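Local coordinates for protein 2,3-dehydroadipyl-CoA hydratase (Escherichia coli, PDB 4FZW) that catalyses the reversible hydration of 2,3-dehydroadipyl-CoA to 3-hydroxyadipyl-CoA in the breakdown of phenylacetate, at residues R26-N31 against G65-E70; C53-N58 against K96-A101; A100-Y105 against A126-P131; C117-A122 against L176-F181. One frame throughout, in Å; residues are numbered along the deposited sequence.

Contact 1 of 4, residues R26-N31 against G65-E70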
loop_
_atom_site.group_PDB
_atom_site.type_symbol
_atom_site.label_atom_id
_atom_site.label_comp_id
_atom_site.label_asym_id
_atom_site.label_seq_id
_atom_site.Cartn_x
_atom_site.Cartn_y
_atom_site.Cartn_z
ATOM N N ARG B 26 -0.482 38.579 10.948
ATOM C CA ARG B 26 0.706 37.747 10.762
ATOM C C ARG B 26 0.560 36.757 9.609
ATOM O O ARG B 26 1.162 35.680 9.639
ATOM C CB ARG B 26 1.029 36.984 12.044
ATOM C CG ARG B 26 1.331 37.864 13.247
ATOM C CD ARG B 26 1.442 37.009 14.494
ATOM N NE ARG B 26 1.530 37.812 15.709
ATOM C CZ ARG B 26 1.407 37.318 16.935
ATOM N NH1 ARG B 26 1.187 36.022 17.108
ATOM N NH2 ARG B 26 1.499 38.119 17.986
ATOM N N ASN B 27 -0.236 37.129 8.603
ATOM C CA ASN B 27 -0.465 36.294 7.433
ATOM C C ASN B 27 -1.212 35.000 7.755
ATOM O O ASN B 27 -1.136 34.024 7.004
ATOM C CB ASN B 27 0.854 36.014 6.710
ATOM C CG ASN B 27 1.228 37.126 5.755
ATOM O OD1 ASN B 27 0.464 38.065 5.556
ATOM N ND2 ASN B 27 2.402 37.030 5.160
ATOM N N ALA B 28 -1.946 35.002 8.868
ATOM C CA ALA B 28 -2.783 33.856 9.221
ATOM C C ALA B 28 -3.661 33.452 8.044
ATOM O O ALA B 28 -4.222 34.307 7.353
ATOM C CB ALA B 28 -3.647 34.166 10.439
ATOM N N LEU B 29 -3.787 32.146 7.826
ATOM C CA LEU B 29 -4.597 31.629 6.730
ATOM C C LEU B 29 -6.062 31.724 7.056
ATOM O O LEU B 29 -6.588 30.949 7.828
ATOM C CB LEU B 29 -4.212 30.189 6.396
ATOM C CG LEU B 29 -2.816 30.075 5.789
ATOM C CD1 LEU B 29 -2.474 28.630 5.528
ATOM C CD2 LEU B 29 -2.765 30.878 4.510
ATOM N N ASN B 30 -6.711 32.716 6.475
ATOM C CA ASN B 30 -8.167 32.817 6.539
ATOM C C ASN B 30 -8.850 31.761 5.686
ATOM O O ASN B 30 -8.280 31.246 4.716
ATOM C CB ASN B 30 -8.648 34.189 6.051
ATOM C CG ASN B 30 -8.961 35.125 7.181
ATOM O OD1 ASN B 30 -8.979 34.723 8.342
ATOM N ND2 ASN B 30 -9.250 36.381 6.847
ATOM N N ASN B 31 -10.091 31.468 6.035
ATOM C CA ASN B 31 -10.957 30.738 5.142
ATOM C C ASN B 31 -11.013 31.428 3.783
ATOM O O ASN B 31 -10.817 30.807 2.734
ATOM C CB ASN B 31 -12.351 30.681 5.738
ATOM C CG ASN B 31 -12.919 29.284 5.755
ATOM O OD1 ASN B 31 -12.757 28.516 4.806
ATOM N ND2 ASN B 31 -13.597 28.942 6.850
ATOM N N GLY B 65 0.121 30.426 11.303
ATOM C CA GLY B 65 -1.075 29.687 11.674
ATOM C C GLY B 65 -2.308 29.987 10.835
ATOM O O GLY B 65 -2.219 30.297 9.641
ATOM N N ALA B 66 -3.470 29.869 11.474
ATOM C CA ALA B 66 -4.753 30.167 10.842
ATOM C C ALA B 66 -5.606 30.999 11.788
ATOM O O ALA B 66 -5.280 31.146 12.970
ATOM C CB ALA B 66 -5.471 28.889 10.483
ATOM N N ASP B 67 -6.701 31.550 11.277
ATOM C CA ASP B 67 -7.623 32.285 12.135
ATOM C C ASP B 67 -8.153 31.374 13.232
ATOM O O ASP B 67 -8.855 30.394 12.958
ATOM C CB ASP B 67 -8.775 32.875 11.325
ATOM C CG ASP B 67 -8.751 34.390 11.301
ATOM O OD1 ASP B 67 -7.648 34.982 11.397
ATOM O OD2 ASP B 67 -9.841 34.990 11.187
ATOM N N LEU B 68 -7.800 31.701 14.473
ATOM C CA LEU B 68 -8.128 30.848 15.614
ATOM C C LEU B 68 -9.626 30.791 15.912
ATOM O O LEU B 68 -10.130 29.766 16.371
ATOM C CB LEU B 68 -7.351 31.297 16.855
ATOM C CG LEU B 68 -7.293 30.293 18.005
ATOM C CD1 LEU B 68 -6.916 28.912 17.489
ATOM C CD2 LEU B 68 -6.312 30.763 19.063
ATOM N N ASN B 69 -10.324 31.896 15.649
ATOM C CA ASN B 69 -11.763 31.992 15.882
ATOM C C ASN B 69 -12.517 31.058 14.953
ATOM O O ASN B 69 -13.417 30.337 15.384
ATOM C CB ASN B 69 -12.267 33.422 15.656
ATOM C CG ASN B 69 -11.412 34.472 16.345
ATOM O OD1 ASN B 69 -10.186 34.481 16.216
ATOM N ND2 ASN B 69 -12.062 35.365 17.081
ATOM N N GLU B 70 -12.144 31.079 13.674
ATOM C CA GLU B 70 -12.776 30.225 12.678
ATOM C C GLU B 70 -12.708 28.726 13.011
ATOM O O GLU B 70 -13.591 27.971 12.600
ATOM C CB GLU B 70 -12.210 30.494 11.279
ATOM C CG GLU B 70 -12.624 31.832 10.668
ATOM C CD GLU B 70 -12.045 32.031 9.276
ATOM O OE1 GLU B 70 -11.299 31.137 8.821
ATOM O OE2 GLU B 70 -12.330 33.070 8.636
#
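E70 meets N31 because its CG stands beside its own backbone N and opposite the carbonyl carbon (chi1 -71°), and the chain runs on fully extended (chi2 -179°). The carboxylate thus arrives at the first turn of helix 31-46, where E70 OE1 accepts the backbone N-H of N31, at 3.1 Å from N31 N, through its syn lone pair. N31 N, at the start of its helix, finds this acceptor in the short helix 68-72; a negative charge here would probably also suit the helix dipole. The same carboxylate lies against N31 CB, 3.3 Å from E70 OE1. One residue earlier, the N30 amide crosses the D67 carboxylate with the two planes about perpendicular.

Further back the two chains are joined by one isolated bridge between L29 and A66. L29 N donates to G65 O over 3.0 Å in a nearly straight bond (175°), and A66 CB sits 3.5 Å from L29 O. The methyl of A28 rests on the A66-D67 peptide, with A28 CB 4.0 Å from A66 C. The backbone angles of G65, with a positive phi, would bring a CB into collision with the carbonyl oxygen before it, which suits glycine. In this crotonase fold the G65-A66 turn borders a site where glycerol is bound.

L29 O is also bonded by R84 of helix 84-92, and L29 packs on W88 of that helix. The contact thus joins the loop entering helix 31-46 to the turn between strand 63-64 and helix 68-72, with helix 84-92 alongside.

Contact 2 of 4, residues C53-N58 against K96-A101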
loop_
_atom_site.group_PDB
_atom_site.type_symbol
_atom_site.label_atom_id
_atom_site.label_comp_id
_atom_site.label_asym_id
_atom_site.label_seq_id
_atom_site.Cartn_x
_atom_site.Cartn_y
_atom_site.Cartn_z
ATOM N N CYS B 53 4.536 28.318 -10.047
ATOM C CA CYS B 53 4.080 29.289 -9.067
ATOM C C CYS B 53 5.132 29.423 -7.936
ATOM O O CYS B 53 5.942 28.510 -7.706
ATOM C CB CYS B 53 2.694 28.913 -8.536
ATOM S SG CYS B 53 1.909 30.077 -7.384
ATOM N N VAL B 54 5.140 30.587 -7.288
ATOM C CA VAL B 54 5.940 30.827 -6.104
ATOM C C VAL B 54 4.947 31.372 -5.088
ATOM O O VAL B 54 4.097 32.205 -5.442
ATOM C CB VAL B 54 7.049 31.893 -6.356
ATOM C CG1 VAL B 54 7.681 32.372 -5.051
ATOM C CG2 VAL B 54 8.095 31.367 -7.309
ATOM N N ILE B 55 5.050 30.925 -3.837
ATOM C CA ILE B 55 4.156 31.389 -2.769
ATOM C C ILE B 55 4.974 31.996 -1.623
ATOM O O ILE B 55 5.867 31.360 -1.080
ATOM C CB ILE B 55 3.253 30.231 -2.234
ATOM C CG1 ILE B 55 2.194 29.837 -3.270
ATOM C CG2 ILE B 55 2.570 30.613 -0.933
ATOM C CD1 ILE B 55 1.090 28.878 -2.712
ATOM N N THR B 56 4.648 33.216 -1.232
ATOM C CA THR B 56 5.438 33.876 -0.204
ATOM C C THR B 56 4.635 34.803 0.686
ATOM O O THR B 56 3.518 35.206 0.340
ATOM C CB THR B 56 6.606 34.695 -0.809
ATOM O OG1 THR B 56 7.530 35.029 0.224
ATOM C CG2 THR B 56 6.106 35.987 -1.431
ATOM N N GLY B 57 5.214 35.140 1.835
ATOM C CA GLY B 57 4.603 36.114 2.712
ATOM C C GLY B 57 5.433 37.382 2.717
ATOM O O GLY B 57 5.725 37.948 1.651
ATOM N N ASN B 58 5.803 37.830 3.914
ATOM C CA ASN B 58 6.735 38.942 4.073
ATOM C C ASN B 58 7.941 38.488 4.876
ATOM O O ASN B 58 8.069 37.305 5.212
ATOM C CB ASN B 58 6.069 40.143 4.754
ATOM C CG ASN B 58 5.273 39.757 5.984
ATOM O OD1 ASN B 58 5.838 39.449 7.029
ATOM N ND2 ASN B 58 3.942 39.783 5.865
ATOM N N LYS B 96 1.071 22.033 -11.480
ATOM C CA LYS B 96 2.343 22.658 -11.855
ATOM C C LYS B 96 3.290 22.851 -10.669
ATOM O O LYS B 96 2.857 22.873 -9.517
ATOM C CB LYS B 96 2.109 23.984 -12.576
ATOM C CG LYS B 96 1.347 23.837 -13.887
ATOM C CD LYS B 96 1.020 25.194 -14.497
ATOM C CE LYS B 96 -0.018 25.037 -15.605
ATOM N NZ LYS B 96 -0.276 26.312 -16.344
ATOM N N PRO B 97 4.595 22.962 -10.953
ATOM C CA PRO B 97 5.585 23.175 -9.884
ATOM C C PRO B 97 5.229 24.336 -8.959
ATOM O O PRO B 97 4.829 25.413 -9.401
ATOM C CB PRO B 97 6.865 23.467 -10.656
ATOM C CG PRO B 97 6.703 22.584 -11.888
ATOM C CD PRO B 97 5.234 22.682 -12.251
ATOM N N LEU B 98 5.367 24.099 -7.663
ATOM C CA LEU B 98 4.933 25.052 -6.662
ATOM C C LEU B 98 6.051 25.221 -5.649
ATOM O O LEU B 98 6.422 24.280 -4.934
ATOM C CB LEU B 98 3.648 24.557 -5.986
ATOM C CG LEU B 98 2.885 25.458 -5.017
ATOM C CD1 LEU B 98 2.481 26.775 -5.646
ATOM C CD2 LEU B 98 1.667 24.714 -4.499
ATOM N N ILE B 99 6.589 26.433 -5.607
ATOM C CA ILE B 99 7.697 26.752 -4.728
ATOM C C ILE B 99 7.243 27.694 -3.600
ATOM O O ILE B 99 6.572 28.713 -3.839
ATOM C CB ILE B 99 8.901 27.332 -5.521
ATOM C CG1 ILE B 99 9.410 26.299 -6.544
ATOM C CG2 ILE B 99 10.026 27.702 -4.572
ATOM C CD1 ILE B 99 10.183 26.896 -7.715
ATOM N N ALA B 100 7.577 27.324 -2.368
ATOM C CA ALA B 100 7.295 28.166 -1.222
ATOM C C ALA B 100 8.574 28.916 -0.883
ATOM O O ALA B 100 9.591 28.290 -0.592
ATOM C CB ALA B 100 6.860 27.324 -0.042
ATOM N N ALA B 101 8.533 30.245 -0.938
ATOM C CA ALA B 101 9.655 31.072 -0.500
ATOM C C ALA B 101 9.333 31.575 0.880
ATOM O O ALA B 101 8.510 32.475 1.038
ATOM C CB ALA B 101 9.847 32.235 -1.441
#
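C53 and L98 sit side by side on neighbouring parallel strands, 53-56 and 98-101, in the central sheet of the crotonase fold. Residues in register send their side chains to the same face. C53, I55, L98 and A100 share one face, where L41 and L37 of helix 31-46 pack on the first three; V54, T56, I99 and A101 share the other, covered in part by helix 186-197.

On the first face the contacts converge on one methyl of L98. With its CG anti to the backbone N (chi1 -172°), L98 turns this branch back over the neighbouring strand: L98 CD1 lies 3.6 Å from C53 CB and, on its other flank, 3.9 Å from I55 CD1. The I55 and L98 side chains slant across one another, and the one methyl sits between C53 and I55. On the second face the match is diagonal as well as level, since V54 CG1 reaches forward to within 4.2 Å of A101 CB.

Beneath these side chains the backbones alternate as donor and acceptor in the parallel pattern. C53 N bonds P97 O, I99 N bonds C53 O, and I55 N bonds I99 O over 2.7 Å, almost head-on to the carbonyl. The ladder ends in a side chain: T56 OG1 donates to A101 O at 2.9 Å, approaching 22° off the carbonyl plane.

Contact 3 of 4, residues A100-Y105 against A126-P131; sequences AAVNGY and ARFGLP
G104 and R127 are tied by a single backbone hydrogen bond, R127 N to G104 O at 3.1 Å, with the donor standing 68° out of the carbonyl plane, as Y105 pairs in parallel fashion with R127. G104 takes a positive phi (61°), which favours glycine, and turns the chain out of strand 98-102 into this pairing. The CA of A126 leans on the same acceptor, 3.4 Å from G104 O, and its methyl continues the contact to V102, where A126 CB is 4.3 Å from V102 CG1.

V102 and F128 approach from opposite directions. The valine holds CG1 beside its carbonyl carbon and CG2 beside its N (chi1 -171°), which brings both methyls obliquely up to the CE2-CZ end of the ring, from one side of its plane: F128 CZ is 4.1 Å from V102 CB, and F128 CE2 is 4.2 Å from V102 CG2. An alanine here would lack both methyls and is likely to leave a gap at the end of the F128 ring, giving that ring more freedom to shift.

On the outer side Y105 and R127 run alongside one another. The aliphatic start of the arginine carries this contact, R127 CG lying 3.7 Å from Y105 CE1, while the guanidinium plane is steeply inclined to the ring.

F128 also packs on I166 of strand 166-167, and R127 on T167. Strand 127-129 lies between strands 105-107 and 166-167 in the smaller sheet of the crotonase fold, and F128 links it to V120 of strand 119-123 in the main one.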
loop_
_atom_site.group_PDB
_atom_site.type_symbol
_atom_site.label_atom_id
_atom_site.label_comp_id
_atom_site.label_asym_id
_atom_site.label_seq_id
_atom_site.Cartn_x
_atom_site.Cartn_y
_atom_site.Cartn_z
ATOM N N ALA B 100 7.577 27.324 -2.368
ATOM C CA ALA B 100 7.295 28.166 -1.222
ATOM C C ALA B 100 8.574 28.916 -0.883
ATOM O O ALA B 100 9.591 28.290 -0.592
ATOM C CB ALA B 100 6.860 27.324 -0.042
ATOM N N ALA B 101 8.533 30.245 -0.938
ATOM C CA ALA B 101 9.655 31.072 -0.500
ATOM C C ALA B 101 9.333 31.575 0.880
ATOM O O ALA B 101 8.510 32.475 1.038
ATOM C CB ALA B 101 9.847 32.235 -1.441
ATOM N N VAL B 102 9.970 30.984 1.880
ATOM C CA VAL B 102 9.612 31.279 3.258
ATOM C C VAL B 102 10.608 32.222 3.932
ATOM O O VAL B 102 11.791 31.939 4.020
ATOM C CB VAL B 102 9.451 29.991 4.086
ATOM C CG1 VAL B 102 8.860 30.291 5.477
ATOM C CG2 VAL B 102 8.602 28.993 3.345
ATOM N N ASN B 103 10.096 33.354 4.382
ATOM C CA ASN B 103 10.812 34.240 5.260
ATOM C C ASN B 103 10.060 34.263 6.572
ATOM O O ASN B 103 8.837 34.296 6.599
ATOM C CB ASN B 103 10.898 35.670 4.692
ATOM C CG ASN B 103 12.125 35.895 3.830
ATOM O OD1 ASN B 103 13.255 35.599 4.230
ATOM N ND2 ASN B 103 11.911 36.453 2.649
ATOM N N GLY B 104 10.809 34.269 7.665
ATOM C CA GLY B 104 10.227 34.358 8.988
ATOM C C GLY B 104 9.311 33.184 9.276
ATOM O O GLY B 104 9.502 32.089 8.745
ATOM N N TYR B 105 8.317 33.424 10.121
ATOM C CA TYR B 105 7.508 32.356 10.685
ATOM C C TYR B 105 6.615 31.625 9.680
ATOM O O TYR B 105 5.812 32.233 8.972
ATOM C CB TYR B 105 6.650 32.890 11.826
ATOM C CG TYR B 105 7.460 33.314 13.013
ATOM C CD1 TYR B 105 8.028 32.374 13.863
ATOM C CD2 TYR B 105 7.663 34.655 13.288
ATOM C CE1 TYR B 105 8.789 32.765 14.956
ATOM C CE2 TYR B 105 8.420 35.057 14.386
ATOM C CZ TYR B 105 8.976 34.108 15.207
ATOM O OH TYR B 105 9.707 34.513 16.285
ATOM N N ALA B 126 14.111 32.245 8.951
ATOM C CA ALA B 126 12.820 31.529 8.881
ATOM C C ALA B 126 12.672 30.509 10.012
ATOM O O ALA B 126 13.667 29.951 10.491
ATOM C CB ALA B 126 12.654 30.846 7.528
ATOM N N ARG B 127 11.436 30.288 10.448
ATOM C CA ARG B 127 11.146 29.262 11.454
ATOM C C ARG B 127 10.027 28.321 10.978
ATOM O O ARG B 127 9.126 28.714 10.237
ATOM C CB ARG B 127 10.777 29.889 12.801
ATOM C CG ARG B 127 11.599 31.116 13.176
ATOM C CD ARG B 127 12.840 30.769 13.970
ATOM N NE ARG B 127 12.523 30.057 15.205
ATOM C CZ ARG B 127 13.432 29.611 16.065
ATOM N NH1 ARG B 127 14.722 29.812 15.825
ATOM N NH2 ARG B 127 13.054 28.960 17.159
ATOM N N PHE B 128 10.114 27.068 11.393
ATOM C CA PHE B 128 9.172 26.056 10.971
ATOM C C PHE B 128 8.739 25.307 12.201
ATOM O O PHE B 128 9.579 24.798 12.938
ATOM C CB PHE B 128 9.822 25.068 10.004
ATOM C CG PHE B 128 10.139 25.644 8.648
ATOM C CD1 PHE B 128 11.436 26.042 8.342
ATOM C CD2 PHE B 128 9.151 25.751 7.660
ATOM C CE1 PHE B 128 11.743 26.568 7.087
ATOM C CE2 PHE B 128 9.444 26.274 6.411
ATOM C CZ PHE B 128 10.741 26.694 6.124
ATOM N N GLY B 129 7.428 25.216 12.413
ATOM C CA GLY B 129 6.898 24.475 13.540
ATOM C C GLY B 129 5.401 24.228 13.467
ATOM O O GLY B 129 4.673 24.875 12.713
ATOM N N LEU B 130 4.944 23.290 14.283
ATOM C CA LEU B 130 3.536 22.925 14.352
ATOM C C LEU B 130 3.049 22.996 15.807
ATOM O O LEU B 130 2.949 21.974 16.487
ATOM C CB LEU B 130 3.341 21.512 13.769
ATOM C CG LEU B 130 3.589 21.353 12.258
ATOM C CD1 LEU B 130 4.087 19.957 11.932
ATOM C CD2 LEU B 130 2.330 21.687 11.402
ATOM N N PRO B 131 2.729 24.209 16.290
ATOM C CA PRO B 131 2.365 24.356 17.704
ATOM C C PRO B 131 0.895 24.032 17.976
ATOM O O PRO B 131 0.358 24.509 18.974
ATOM C CB PRO B 131 2.605 25.838 17.962
ATOM C CG PRO B 131 2.252 26.472 16.689
ATOM C CD PRO B 131 2.626 25.495 15.578
#

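Contact 4 of 4, residues C117-A122 against L176-F181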
loop_
_atom_site.group_PDB
_atom_site.type_symbol
_atom_site.label_atom_id
_atom_site.label_comp_id
_atom_site.label_asym_id
_atom_site.label_seq_id
_atom_site.Cartn_x
_atom_site.Cartn_y
_atom_site.Cartn_z
ATOM N N CYS B 117 4.005 22.443 -0.594
ATOM C CA CYS B 117 4.703 22.843 -1.814
ATOM C C CYS B 117 5.756 21.809 -2.237
ATOM O O CYS B 117 6.151 20.949 -1.444
ATOM C CB CYS B 117 5.311 24.248 -1.665
ATOM S SG CYS B 117 4.112 25.567 -1.286
ATOM N N ASP B 118 6.186 21.868 -3.489
ATOM C CA ASP B 118 7.076 20.838 -4.004
ATOM C C ASP B 118 8.486 21.098 -3.478
ATOM O O ASP B 118 9.258 20.175 -3.177
ATOM C CB ASP B 118 7.056 20.847 -5.536
ATOM C CG ASP B 118 5.641 20.696 -6.109
ATOM O OD1 ASP B 118 4.950 19.703 -5.770
ATOM O OD2 ASP B 118 5.213 21.578 -6.885
ATOM N N VAL B 119 8.796 22.381 -3.330
ATOM C CA VAL B 119 10.124 22.810 -2.932
ATOM C C VAL B 119 10.029 23.969 -1.958
ATOM O O VAL B 119 9.208 24.874 -2.118
ATOM C CB VAL B 119 10.944 23.281 -4.155
ATOM C CG1 VAL B 119 12.383 23.564 -3.740
ATOM C CG2 VAL B 119 10.862 22.247 -5.307
ATOM N N VAL B 120 10.883 23.957 -0.946
ATOM C CA VAL B 120 10.971 25.112 -0.060
ATOM C C VAL B 120 12.348 25.737 -0.073
ATOM O O VAL B 120 13.349 25.054 0.191
ATOM C CB VAL B 120 10.604 24.785 1.390
ATOM C CG1 VAL B 120 10.441 26.091 2.195
ATOM C CG2 VAL B 120 9.315 23.943 1.449
ATOM N N VAL B 121 12.392 27.029 -0.412
ATOM C CA VAL B 121 13.574 27.879 -0.219
ATOM C C VAL B 121 13.287 28.827 0.937
ATOM O O VAL B 121 12.235 29.482 0.958
ATOM C CB VAL B 121 13.880 28.716 -1.465
ATOM C CG1 VAL B 121 14.008 27.821 -2.664
ATOM C CG2 VAL B 121 12.785 29.745 -1.703
ATOM N N ALA B 122 14.210 28.895 1.898
ATOM C CA ALA B 122 13.966 29.614 3.154
ATOM C C ALA B 122 14.926 30.781 3.370
ATOM O O ALA B 122 16.006 30.837 2.774
ATOM C CB ALA B 122 14.050 28.657 4.324
ATOM N N LEU B 176 13.733 19.407 5.319
ATOM C CA LEU B 176 12.428 20.081 5.214
ATOM C C LEU B 176 12.531 21.197 4.161
ATOM O O LEU B 176 11.580 21.519 3.463
ATOM C CB LEU B 176 11.978 20.634 6.598
ATOM C CG LEU B 176 10.547 21.164 6.869
ATOM C CD1 LEU B 176 10.419 21.660 8.286
ATOM C CD2 LEU B 176 10.115 22.278 5.932
ATOM N N VAL B 177 13.726 21.754 4.036
ATOM C CA VAL B 177 14.004 22.882 3.142
ATOM C C VAL B 177 15.212 22.498 2.301
ATOM O O VAL B 177 16.021 21.687 2.717
ATOM C CB VAL B 177 14.299 24.158 3.984
ATOM C CG1 VAL B 177 15.006 25.212 3.171
ATOM C CG2 VAL B 177 13.011 24.698 4.593
ATOM N N SER B 178 15.344 23.060 1.113
ATOM C CA SER B 178 16.468 22.677 0.270
ATOM C C SER B 178 17.329 23.875 -0.150
ATOM O O SER B 178 18.157 23.770 -1.054
ATOM C CB SER B 178 16.006 21.839 -0.943
ATOM O OG SER B 178 15.045 22.514 -1.741
ATOM N N ASP B 179 17.136 25.002 0.528
ATOM C CA ASP B 179 17.889 26.231 0.271
ATOM C C ASP B 179 17.656 27.179 1.420
ATOM O O ASP B 179 16.507 27.360 1.849
ATOM C CB ASP B 179 17.442 26.925 -1.025
ATOM C CG ASP B 179 18.346 26.622 -2.198
ATOM O OD1 ASP B 179 19.589 26.597 -2.024
ATOM O OD2 ASP B 179 17.805 26.418 -3.302
ATOM N N VAL B 180 18.752 27.769 1.906
ATOM C CA VAL B 180 18.707 28.817 2.918
ATOM C C VAL B 180 19.479 30.054 2.416
ATOM O O VAL B 180 20.676 29.976 2.124
ATOM C CB VAL B 180 19.335 28.357 4.244
ATOM C CG1 VAL B 180 19.466 29.550 5.236
ATOM C CG2 VAL B 180 18.550 27.239 4.851
ATOM N N PHE B 181 18.799 31.196 2.325
ATOM C CA PHE B 181 19.433 32.409 1.822
ATOM C C PHE B 181 19.263 33.530 2.825
ATOM O O PHE B 181 18.429 33.427 3.737
ATOM C CB PHE B 181 18.836 32.862 0.480
ATOM C CG PHE B 181 18.988 31.867 -0.633
ATOM C CD1 PHE B 181 20.245 31.501 -1.091
ATOM C CD2 PHE B 181 17.864 31.313 -1.244
ATOM C CE1 PHE B 181 20.375 30.580 -2.133
ATOM C CE2 PHE B 181 17.988 30.411 -2.272
ATOM C CZ PHE B 181 19.238 30.039 -2.721
#
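A122 N bonds D179 O over 2.8 Å, the shortest polar link where strand 119-122 meets 176-181, the chain that forms the last strand of the crotonase core sheet within this subunit. A second bond, S178 N to V120 O, is 3.0 Å long and almost perfectly straight (179°).

V177 fills the inner side. It points CG1 away from its N, beside the carbonyl carbon (chi1 162°), and so brings V177 CG1 to 3.8 Å from A122 CB, while V177 CG2 comes 3.8 Å from V120 CG1, the two valines crossing at about a right angle. With V177 cut back to alanine, V120 and A122 would probably face a gap, and F128, which V177 also touches, would lose a neighbour. On the other side V121 and D179 lie side by side, V121 CG1 being 3.9 Å from D179 CB.

The polar ends turn to a neighbouring chain: D179 OD2 forms a salt bridge with K158 of the third subunit, and S178 OG a hydrogen bond with S154 of that subunit. The pairing closes where F181 N donates to A122 O over 2.9 Å, in the plane of that carbonyl.

Contacts 2, 3 and 4 share one core: strand 98-102 pairs with 52-56 on one side in contact 2 and with 119-123 on the other, whose next neighbour is 180-181 in contact 4. Contacts 2 and 4 lie about 10 Å apart between centres, as do contacts 3 and 4. V102 N lies 2.9 Å from V121 O, and F128 CE1 3.4 Å from V177 CG2. Contact 1 lies further out, about 19 Å between centres from contact 2, yet touches it through N27 and N58. Glycerol, probably from the crystallisation liquor, lies about 4 Å from the A66 side chain and is also found about 5 Å from that of Y105; this may mark a pocket near contacts 1 and 3.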